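Local atomic coordinates of 5-carboxyvanillate decarboxylase (Sphingobium sp. SYK-6, PDB entry 4ICM), a protein that probably catalyses removal of a carboxyl group from 5-carboxyvanillate, as a manganese-binding carboxy-lyase of the amidohydrolase family. Residues A[4-9]-A[292-297]; A[50-55]-A[296-301]; A[169-174]-A[221-226]; A[173-178]-A[200-205]. All coordinates share one frame; numbering follows the deposited sequence.

Interaction 1. Residues A[4-9]-A[292-297]; sequences LIATEE and VMWAID. With MN (manganese (II) ion), chain I.
Glu9 folds back at chi2 (-47°) to set one carboxylate oxygen against the backbone of Ile296 and Asp297. Its OE1 accepts from Ile296 N at 2.9 Å and from Asp297 N at 3.2 Å, both on the syn side and nearly straight, while Glu8 N meets the same oxygen from above the carboxylate plane; three donors fix the group's rotation. The apolar part is equally close-fitting. Leu4 CD2 lies over the six-membered ring of Trp294, 3.9 Å from its centroid in a CH-pi contact, and Ala6 CB reaches Ile296 CD1 at 3.6 Å. Thr7 OG1 donates to Trp294 O at 2.8 Å from above the carbonyl plane.

No residue here is exposed; the less tightly filled side is where waters take part. One lies 2.7 Å from Ile5 O and accepts weakly from Trp294 N. Glu8 OE2 and Asp297 OD1 approach to 3.0 Å, their carboxylates turned 77° apart, because both bind manganese along with three waters. Tyr172 probably holds Glu8 OE1, and His227 holds Asp297 OD2. Joining the first strand to the last and its following loop at a metal His174 also binds, this is the closure and active-site rim of an amidohydrolase TIM barrel.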
# COMPACT_ATOMS: atom_id res chain seq x y z
N LEU A 4 -10.72 27.97 2.12
CA LEU A 4 -9.93 26.89 1.55
C LEU A 4 -8.46 27.06 1.91
O LEU A 4 -7.83 28.02 1.47
CB LEU A 4 -10.09 26.88 0.03
CG LEU A 4 -11.40 26.32 -0.52
CD1 LEU A 4 -11.58 26.69 -1.98
CD2 LEU A 4 -11.39 24.82 -0.38
N ILE A 5 -7.93 26.14 2.72
CA ILE A 5 -6.51 26.14 3.08
C ILE A 5 -5.80 24.89 2.53
O ILE A 5 -6.03 23.79 3.00
CB ILE A 5 -6.31 26.25 4.61
CG1 ILE A 5 -6.95 27.55 5.16
CG2 ILE A 5 -4.84 26.21 4.94
CD1 ILE A 5 -6.98 27.67 6.69
N ALA A 6 -4.94 25.07 1.54
CA ALA A 6 -4.29 23.93 0.88
C ALA A 6 -3.05 23.51 1.68
O ALA A 6 -2.16 24.33 1.92
CB ALA A 6 -3.93 24.29 -0.57
N THR A 7 -2.99 22.24 2.10
CA THR A 7 -2.01 21.85 3.12
C THR A 7 -0.72 21.14 2.65
O THR A 7 0.11 20.79 3.48
CB THR A 7 -2.65 20.98 4.22
OG1 THR A 7 -3.33 19.86 3.63
CG2 THR A 7 -3.65 21.81 5.01
N GLU A 8 -0.56 20.92 1.35
CA GLU A 8 0.65 20.22 0.89
C GLU A 8 1.22 20.92 -0.32
O GLU A 8 1.33 20.35 -1.41
CB GLU A 8 0.38 18.74 0.58
CG GLU A 8 1.66 17.89 0.55
CD GLU A 8 1.41 16.47 0.06
OE1 GLU A 8 0.69 15.71 0.74
OE2 GLU A 8 1.95 16.11 -1.00
N GLU A 9 1.58 22.18 -0.13
CA GLU A 9 1.93 23.02 -1.27
C GLU A 9 3.42 23.26 -1.29
O GLU A 9 3.96 23.93 -0.42
CB GLU A 9 1.12 24.31 -1.21
CG GLU A 9 -0.35 24.04 -0.88
CD GLU A 9 -0.93 22.90 -1.72
OE1 GLU A 9 -1.59 21.99 -1.16
OE2 GLU A 9 -0.72 22.91 -2.96
N VAL A 292 -9.40 14.76 8.56
CA VAL A 292 -9.18 14.82 7.13
C VAL A 292 -9.08 16.27 6.67
O VAL A 292 -9.98 17.08 6.94
CB VAL A 292 -10.33 14.14 6.35
CG1 VAL A 292 -10.05 14.19 4.85
CG2 VAL A 292 -10.56 12.71 6.83
N MET A 293 -8.00 16.59 5.97
CA MET A 293 -7.76 17.95 5.49
C MET A 293 -7.61 18.00 3.98
O MET A 293 -7.11 17.07 3.37
CB MET A 293 -6.50 18.52 6.14
CG MET A 293 -6.61 18.82 7.64
SD MET A 293 -5.01 19.34 8.34
CE MET A 293 -4.23 17.75 8.60
N TRP A 294 -8.03 19.11 3.38
CA TRP A 294 -7.89 19.29 1.95
C TRP A 294 -6.48 19.78 1.61
O TRP A 294 -5.82 20.46 2.40
CB TRP A 294 -8.95 20.27 1.45
CG TRP A 294 -8.86 20.65 0.00
CD1 TRP A 294 -9.21 19.89 -1.08
CD2 TRP A 294 -8.41 21.92 -0.51
NE1 TRP A 294 -9.00 20.61 -2.24
CE2 TRP A 294 -8.50 21.85 -1.91
CE3 TRP A 294 -7.93 23.10 0.09
CZ2 TRP A 294 -8.15 22.92 -2.75
CZ3 TRP A 294 -7.57 24.17 -0.74
CH2 TRP A 294 -7.68 24.07 -2.14
N ALA A 295 -6.02 19.41 0.42
CA ALA A 295 -4.75 19.90 -0.10
C ALA A 295 -4.81 19.86 -1.63
O ALA A 295 -5.71 19.26 -2.22
CB ALA A 295 -3.59 19.06 0.42
N ILE A 296 -3.84 20.52 -2.26
CA ILE A 296 -3.77 20.56 -3.71
C ILE A 296 -2.62 19.72 -4.23
O ILE A 296 -2.80 18.96 -5.19
CB ILE A 296 -3.58 22.00 -4.21
CG1 ILE A 296 -4.76 22.88 -3.80
CG2 ILE A 296 -3.41 22.01 -5.73
CD1 ILE A 296 -4.52 24.38 -4.10
N ASP A 297 -1.45 19.87 -3.61
CA ASP A 297 -0.17 19.30 -4.07
C ASP A 297 0.36 20.09 -5.27
O ASP A 297 0.90 19.52 -6.21
CB ASP A 297 -0.29 17.81 -4.41
CG ASP A 297 0.94 17.01 -4.02
OD1 ASP A 297 1.96 17.63 -3.62
OD2 ASP A 297 0.89 15.76 -4.11
MN MN I . 3.53 16.74 -2.40
O HOH W 1 -7.18 21.83 4.54
O HOH W 2 3.82 18.98 -1.74
O HOH W 3 3.68 14.66 -3.31
O HOH W 4 5.01 17.09 -3.98

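Interaction 2. Residues A[50-55]-A[296-301]; sequences IGRLSD and IDYPYQ. With MN (manganese (II) ion), chain I.
Arg52 and Pro299 overlap head to tail, and they bury more area here than the other residues. The guanidinium of Arg52 has Pro299 CB over one face, 3.7 Å above its plane. Its chain bends at chi2 (-112°) and again at chi3, which lays the group across the proline. The NH1 end comes within 3.1 Å of Tyr298 OH, but the angle is too poor for a hydrogen bond; the guanidinium charge is met by a salt bridge from NH1 to Glu59.

Pro299 follows a cis peptide bond, and its CB also stands over the centre of the preceding Tyr298 ring. One CB thus lies over the faces of two flat groups whose planes are 77° apart. Its CG and CD face Leu53, the third main contributor: Leu53 CD2 touches Pro299 CD at 3.6 Å, crossing it at about a right angle. That methyl also lies 3.6 Å from Tyr300 OH, whose polar partner is Thr77.

A water ties the edge together, accepting from Tyr298 OH at 2.7 Å while donating to Arg52 O and Asp55 OD2. The contact thereby sets the end of helix 49-54 against the loop that carries Asp297 to the metal, between strand 292-293 and helix 303-311, with Ala10 of strand 5-11 touching both Leu53 and Pro299.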
# COMPACT_ATOMS: atom_id res chain seq x y z
N ILE A 50 11.58 24.18 -11.47
CA ILE A 50 12.26 25.06 -10.51
C ILE A 50 11.57 26.43 -10.40
O ILE A 50 11.36 26.94 -9.29
CB ILE A 50 13.76 25.24 -10.84
CG1 ILE A 50 14.53 23.95 -10.52
CG2 ILE A 50 14.35 26.41 -10.07
CD1 ILE A 50 16.03 24.03 -10.77
N GLY A 51 11.21 27.01 -11.54
CA GLY A 51 10.51 28.29 -11.56
C GLY A 51 9.17 28.23 -10.85
O GLY A 51 8.81 29.14 -10.10
N ARG A 52 8.43 27.15 -11.08
CA ARG A 52 7.08 27.03 -10.53
C ARG A 52 7.14 26.80 -9.03
O ARG A 52 6.35 27.36 -8.27
CB ARG A 52 6.32 25.89 -11.21
CG ARG A 52 6.14 26.06 -12.70
CD ARG A 52 4.68 26.29 -13.06
NE ARG A 52 3.89 25.08 -12.86
CZ ARG A 52 2.59 25.08 -12.56
NH1 ARG A 52 1.94 26.22 -12.40
NH2 ARG A 52 1.96 23.92 -12.41
N LEU A 53 8.09 25.96 -8.61
CA LEU A 53 8.30 25.71 -7.19
C LEU A 53 8.73 27.00 -6.48
O LEU A 53 8.26 27.29 -5.38
CB LEU A 53 9.36 24.61 -7.01
CG LEU A 53 8.93 23.18 -7.35
CD1 LEU A 53 10.14 22.26 -7.43
CD2 LEU A 53 7.96 22.67 -6.31
N SER A 54 9.61 27.77 -7.11
CA SER A 54 10.17 28.98 -6.50
C SER A 54 9.15 30.10 -6.38
O SER A 54 9.22 30.90 -5.45
CB SER A 54 11.38 29.49 -7.28
OG SER A 54 12.42 28.54 -7.25
N ASP A 55 8.23 30.18 -7.33
CA ASP A 55 7.25 31.26 -7.35
C ASP A 55 6.23 31.16 -6.22
O ASP A 55 5.60 30.12 -6.02
CB ASP A 55 6.51 31.29 -8.68
CG ASP A 55 5.24 32.08 -8.59
OD1 ASP A 55 5.33 33.31 -8.38
OD2 ASP A 55 4.15 31.49 -8.72
N ILE A 296 -3.84 20.52 -2.26
CA ILE A 296 -3.77 20.56 -3.71
C ILE A 296 -2.62 19.72 -4.23
O ILE A 296 -2.80 18.96 -5.19
CB ILE A 296 -3.58 22.00 -4.21
CG1 ILE A 296 -4.76 22.88 -3.80
CG2 ILE A 296 -3.41 22.01 -5.73
CD1 ILE A 296 -4.52 24.38 -4.10
N ASP A 297 -1.45 19.87 -3.61
CA ASP A 297 -0.17 19.30 -4.07
C ASP A 297 0.36 20.09 -5.27
O ASP A 297 0.90 19.52 -6.21
CB ASP A 297 -0.29 17.81 -4.41
CG ASP A 297 0.94 17.01 -4.02
OD1 ASP A 297 1.96 17.63 -3.62
OD2 ASP A 297 0.89 15.76 -4.11
N TYR A 298 0.16 21.40 -5.23
CA TYR A 298 0.69 22.31 -6.22
C TYR A 298 2.20 22.35 -6.00
O TYR A 298 2.65 22.26 -4.86
CB TYR A 298 0.09 23.71 -6.00
CG TYR A 298 0.56 24.75 -6.97
CD1 TYR A 298 -0.04 24.90 -8.22
CD2 TYR A 298 1.61 25.60 -6.65
CE1 TYR A 298 0.40 25.86 -9.12
CE2 TYR A 298 2.06 26.58 -7.55
CZ TYR A 298 1.44 26.70 -8.78
OH TYR A 298 1.87 27.65 -9.68
N PRO A 299 2.99 22.48 -7.08
CA PRO A 299 2.63 22.63 -8.49
C PRO A 299 2.58 21.32 -9.27
O PRO A 299 2.45 21.34 -10.49
CB PRO A 299 3.77 23.50 -9.03
CG PRO A 299 4.95 23.04 -8.24
CD PRO A 299 4.43 22.74 -6.85
N TYR A 300 2.69 20.20 -8.56
CA TYR A 300 2.66 18.90 -9.20
C TYR A 300 1.24 18.57 -9.64
O TYR A 300 1.04 17.75 -10.53
CB TYR A 300 3.22 17.83 -8.26
CG TYR A 300 4.62 18.16 -7.80
CD1 TYR A 300 5.72 17.91 -8.63
CD2 TYR A 300 4.85 18.76 -6.56
CE1 TYR A 300 7.01 18.23 -8.22
CE2 TYR A 300 6.14 19.08 -6.15
CZ TYR A 300 7.21 18.82 -6.98
OH TYR A 300 8.49 19.13 -6.57
N GLN A 301 0.27 19.21 -9.01
CA GLN A 301 -1.14 19.11 -9.40
C GLN A 301 -1.68 20.51 -9.61
O GLN A 301 -1.27 21.44 -8.91
CB GLN A 301 -1.97 18.42 -8.32
CG GLN A 301 -1.43 17.08 -7.84
CD GLN A 301 -2.32 15.93 -8.26
OE1 GLN A 301 -3.40 16.14 -8.82
NE2 GLN A 301 -1.86 14.72 -8.00
MN MN I . 3.53 16.74 -2.40
O HOH W 5 4.29 28.76 -9.10
O HOH W 3 3.68 14.66 -3.31
O HOH W 2 3.82 18.98 -1.74
O HOH W 4 5.01 17.09 -3.98

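Interaction 3. Residues A[169-174]-A[221-226]; sequences LALYIH and LKIVLG. With MN (manganese (II) ion), chain I.
Tyr172 and Val224 face each other across neighbouring parallel strands, and their side chains lie on the same face of the sheet. With CG anti to the backbone N (chi1 -155°), the tyrosine ring leans over the adjacent strand, and Val224 CG1 sits over its face, 3.8 Å from the centroid, a CH-pi contact. The phenol end reaches on to Gly226, where OH lies 3.3 Å from CA; glycine's lack of a side chain lets the hydroxyl come so near. Tyr172 OH is hydrogen-bonded to Thr270 and probably to Glu8 OE1, though that modelled separation is too short to trust. A phenylalanine here lacks that hydroxyl, which would probably leave Thr270 OG1 short of a partner and the metal-binding Glu8 carboxylate less firmly oriented.

On the other face, Leu171 and Ile223 run side by side. Ile223 is turned at chi2 (-64°) so that CD1 comes back to Leu171 CB at 4.0 Å, while its other branch, CG2, meets Ile173 CD1 at 3.7 Å. Leu225 CD2 fills in beside Ile173 CB.

Three backbone bonds fix the register: Leu171 N to Lys222 O, Val224 N to Leu171 O, and Ile173 N to Val224 O (3.0 Å). Waters bridge Leu169 O to Lys222 N and Ile173 O to Gly226 N, one at each end. The short strand segments cross at -34°, in keeping with barrel twist. In the barrel, strand 140-144 flanks strand 171-174 on its other edge, helix 158-167 packs on Leu171, and helix 197-211 lies against Ile173 and Leu225.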
# COMPACT_ATOMS: atom_id res chain seq x y z
N LEU A 169 4.28 21.05 17.66
CA LEU A 169 4.08 21.19 16.21
C LEU A 169 3.74 19.85 15.55
O LEU A 169 4.35 18.83 15.85
CB LEU A 169 5.34 21.72 15.55
CG LEU A 169 5.72 23.16 15.89
CD1 LEU A 169 6.98 23.53 15.13
CD2 LEU A 169 4.58 24.06 15.50
N ALA A 170 2.79 19.87 14.62
CA ALA A 170 2.47 18.68 13.84
C ALA A 170 3.54 18.43 12.77
O ALA A 170 4.04 19.39 12.17
CB ALA A 170 1.11 18.81 13.19
N LEU A 171 3.88 17.16 12.54
CA LEU A 171 4.87 16.78 11.52
C LEU A 171 4.20 16.16 10.30
O LEU A 171 3.60 15.09 10.40
CB LEU A 171 5.88 15.78 12.08
CG LEU A 171 6.88 15.22 11.04
CD1 LEU A 171 7.81 16.33 10.50
CD2 LEU A 171 7.69 14.05 11.61
N TYR A 172 4.30 16.84 9.16
CA TYR A 172 3.84 16.32 7.89
C TYR A 172 4.94 15.43 7.33
O TYR A 172 6.03 15.91 7.03
CB TYR A 172 3.57 17.48 6.92
CG TYR A 172 2.56 17.19 5.82
CD1 TYR A 172 2.70 16.09 4.99
CD2 TYR A 172 1.47 18.02 5.62
CE1 TYR A 172 1.78 15.83 3.97
CE2 TYR A 172 0.54 17.77 4.62
CZ TYR A 172 0.70 16.67 3.80
OH TYR A 172 -0.21 16.42 2.80
N ILE A 173 4.66 14.13 7.20
CA ILE A 173 5.62 13.22 6.60
C ILE A 173 5.23 13.06 5.14
O ILE A 173 4.33 12.30 4.79
CB ILE A 173 5.66 11.84 7.29
CG1 ILE A 173 5.92 12.01 8.79
CG2 ILE A 173 6.74 10.99 6.66
CD1 ILE A 173 6.20 10.67 9.53
N HIS A 174 5.90 13.84 4.31
CA HIS A 174 5.65 13.92 2.88
C HIS A 174 6.40 12.77 2.21
O HIS A 174 7.35 12.23 2.79
CB HIS A 174 6.18 15.28 2.40
CG HIS A 174 5.89 15.59 0.97
ND1 HIS A 174 6.64 15.06 -0.07
CD2 HIS A 174 4.98 16.41 0.39
CE1 HIS A 174 6.17 15.52 -1.22
NE2 HIS A 174 5.17 16.34 -0.96
N LEU A 221 2.66 13.20 19.91
CA LEU A 221 3.02 13.51 18.52
C LEU A 221 1.78 13.63 17.65
O LEU A 221 0.81 12.89 17.82
CB LEU A 221 3.91 12.42 17.92
CG LEU A 221 5.38 12.38 18.28
CD1 LEU A 221 6.04 11.17 17.60
CD2 LEU A 221 6.08 13.70 17.88
N LYS A 222 1.80 14.59 16.73
CA LYS A 222 0.80 14.65 15.68
C LYS A 222 1.52 14.50 14.35
O LYS A 222 2.41 15.29 14.03
CB LYS A 222 0.01 15.96 15.74
CG LYS A 222 -1.09 16.08 14.68
CD LYS A 222 -2.24 15.09 14.91
CE LYS A 222 -3.16 15.55 16.03
NZ LYS A 222 -3.88 14.42 16.71
N ILE A 223 1.15 13.47 13.60
CA ILE A 223 1.71 13.20 12.28
C ILE A 223 0.64 13.40 11.21
O ILE A 223 -0.52 13.03 11.41
CB ILE A 223 2.22 11.75 12.18
CG1 ILE A 223 3.17 11.43 13.34
CG2 ILE A 223 2.88 11.50 10.82
CD1 ILE A 223 4.46 12.26 13.35
N VAL A 224 1.02 14.01 10.09
CA VAL A 224 0.08 14.22 9.00
C VAL A 224 0.58 13.47 7.77
O VAL A 224 1.77 13.53 7.44
CB VAL A 224 -0.08 15.72 8.69
CG1 VAL A 224 -0.95 15.93 7.46
CG2 VAL A 224 -0.70 16.45 9.89
N LEU A 225 -0.32 12.74 7.11
CA LEU A 225 0.02 12.05 5.87
C LEU A 225 -0.86 12.51 4.73
O LEU A 225 -2.10 12.55 4.86
CB LEU A 225 -0.15 10.54 6.03
CG LEU A 225 0.78 9.86 7.04
CD1 LEU A 225 0.34 8.42 7.24
CD2 LEU A 225 2.22 9.93 6.55
N GLY A 226 -0.24 12.84 3.60
CA GLY A 226 -0.98 13.25 2.42
C GLY A 226 -1.49 12.05 1.64
O GLY A 226 -1.40 10.91 2.10
MN MN I . 3.53 16.74 -2.40
O HOH W 6 3.65 16.70 17.40
O HOH W 7 2.27 12.19 2.91
O HOH W 2 3.82 18.98 -1.74
O HOH W 4 5.01 17.09 -3.98
O HOH W 3 3.68 14.66 -3.31

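Interaction 4. Residues A[173-178]-A[200-205]; sequences IHPRAP and IETSTN. With MN (manganese (II) ion), chain I.
Arg176 O is buried against Glu201 CG, 3.4 Å away, yet has no hydrogen-bond partner, and no polar bond joins the two segments. The contact belongs to the TIM barrel: the loop leaving the C-terminal end of strand 171-174 rests on helix 197-211, the helix that follows it.

Glu201 bends at chi2 (69°), which turns its carboxylate alongside the loop, with OE1 3.5 Å from Pro178 CA. OE1 is held by Ser179 N and Tyr151, and OE2 by Ser145. An alanine here removes the carboxylate and would probably leave Ser179 N and the Ser145 and Tyr151 hydroxyls without this acceptor, freeing the loop to shift.

Thr202, next along the helix, also faces the loop, its two branches differing in role. CG2 lies against Ile173 O at 3.6 Å, whereas OG1 packs on Pro175 CA at 3.1 Å and spends its hydrogen bond on Tyr198 O of its own helix. Thr204 OG1 is hydrogen-bonded to Trp196 of the second subunit.

At the strand end His174 NE2 binds manganese at 2.2 Å, and its ND1 donates to Pro175 O at 2.9 Å, in the carbonyl plane on a lone pair and within 10° of the imidazole plane.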
# COMPACT_ATOMS: atom_id res chain seq x y z
N ILE A 173 4.66 14.13 7.20
CA ILE A 173 5.62 13.22 6.60
C ILE A 173 5.23 13.06 5.14
O ILE A 173 4.33 12.30 4.79
CB ILE A 173 5.66 11.84 7.29
CG1 ILE A 173 5.92 12.01 8.79
CG2 ILE A 173 6.74 10.99 6.66
CD1 ILE A 173 6.20 10.67 9.53
N HIS A 174 5.90 13.84 4.31
CA HIS A 174 5.65 13.92 2.88
C HIS A 174 6.40 12.77 2.21
O HIS A 174 7.35 12.23 2.79
CB HIS A 174 6.18 15.28 2.40
CG HIS A 174 5.89 15.59 0.97
ND1 HIS A 174 6.64 15.06 -0.07
CD2 HIS A 174 4.98 16.41 0.39
CE1 HIS A 174 6.17 15.52 -1.22
NE2 HIS A 174 5.17 16.34 -0.96
N PRO A 175 5.98 12.36 1.00
CA PRO A 175 6.76 11.29 0.39
C PRO A 175 8.15 11.68 -0.09
O PRO A 175 8.49 12.86 -0.22
CB PRO A 175 5.91 10.88 -0.82
CG PRO A 175 4.52 11.24 -0.43
CD PRO A 175 4.67 12.52 0.34
N ARG A 176 8.91 10.63 -0.38
CA ARG A 176 10.22 10.66 -0.98
C ARG A 176 10.20 9.37 -1.80
O ARG A 176 9.32 8.54 -1.60
CB ARG A 176 11.23 10.50 0.14
CG ARG A 176 12.42 11.33 0.01
CD ARG A 176 13.49 10.74 0.88
NE ARG A 176 14.70 10.61 0.09
CZ ARG A 176 15.92 10.63 0.61
NH1 ARG A 176 16.08 10.77 1.92
NH2 ARG A 176 16.97 10.51 -0.20
N ALA A 177 11.16 9.19 -2.71
CA ALA A 177 11.23 7.93 -3.45
C ALA A 177 11.63 6.79 -2.49
O ALA A 177 12.33 7.04 -1.51
CB ALA A 177 12.20 8.03 -4.61
N PRO A 178 11.18 5.56 -2.77
CA PRO A 178 11.53 4.36 -1.99
C PRO A 178 13.00 4.32 -1.61
O PRO A 178 13.88 4.62 -2.43
CB PRO A 178 11.16 3.22 -2.94
CG PRO A 178 9.93 3.75 -3.64
CD PRO A 178 10.22 5.24 -3.85
N ILE A 200 4.09 3.72 -1.13
CA ILE A 200 4.60 2.51 -0.47
C ILE A 200 5.70 2.90 0.53
O ILE A 200 5.73 2.41 1.66
CB ILE A 200 5.16 1.51 -1.49
CG1 ILE A 200 4.03 0.99 -2.39
CG2 ILE A 200 5.84 0.35 -0.77
CD1 ILE A 200 2.83 0.44 -1.65
N GLU A 201 6.60 3.79 0.11
CA GLU A 201 7.69 4.27 0.95
C GLU A 201 7.18 4.94 2.22
O GLU A 201 7.62 4.64 3.34
CB GLU A 201 8.55 5.25 0.14
CG GLU A 201 9.35 6.26 0.96
CD GLU A 201 10.48 5.62 1.75
OE1 GLU A 201 10.86 4.46 1.45
OE2 GLU A 201 10.99 6.29 2.67
N THR A 202 6.22 5.84 2.04
CA THR A 202 5.75 6.69 3.12
C THR A 202 4.86 5.92 4.08
O THR A 202 4.99 6.06 5.28
CB THR A 202 5.00 7.91 2.56
OG1 THR A 202 5.82 8.55 1.59
CG2 THR A 202 4.68 8.90 3.66
N SER A 203 3.96 5.10 3.53
CA SER A 203 3.08 4.31 4.38
C SER A 203 3.87 3.30 5.19
O SER A 203 3.53 3.03 6.34
CB SER A 203 2.00 3.60 3.57
OG SER A 203 2.57 2.72 2.63
N THR A 204 4.93 2.74 4.60
CA THR A 204 5.72 1.74 5.32
C THR A 204 6.44 2.39 6.49
O THR A 204 6.47 1.83 7.59
CB THR A 204 6.71 1.00 4.39
OG1 THR A 204 5.96 0.25 3.42
CG2 THR A 204 7.59 0.04 5.20
N ASN A 205 6.99 3.58 6.24
CA ASN A 205 7.60 4.40 7.29
C ASN A 205 6.63 4.56 8.46
O ASN A 205 6.96 4.24 9.61
CB ASN A 205 7.97 5.78 6.72
CG ASN A 205 9.03 6.50 7.54
OD1 ASN A 205 9.30 6.16 8.70
ND2 ASN A 205 9.63 7.53 6.94
MN MN I . 3.53 16.74 -2.40
O HOH W 2 3.82 18.98 -1.74
O HOH W 4 5.01 17.09 -3.98
O HOH W 3 3.68 14.66 -3.31

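Overall arrangement
All four contacts are largely buried and converge on one manganese ion, but their chemistry changes with their place in the barrel. Interaction 3 lies deepest, about 6 Å from the chain centre, and is regular parallel sheet. Interaction 1 joins the first strand to the loop following the last through carboxylate and hydroxyl bonds instead of a strand ladder. Interactions 3 and 4 share Ile173 and His174, going from sheet bonding to loop-on-helix packing of mixed character, without hydrogen bonds between segments. Interactions 1 and 2 share Ile296 and Asp297, and Glu9 of the first bonds Tyr298 N of the second. Interaction 2, with partly exposed Arg52, is the most peripheral; like interaction 4, it reaches the second subunit.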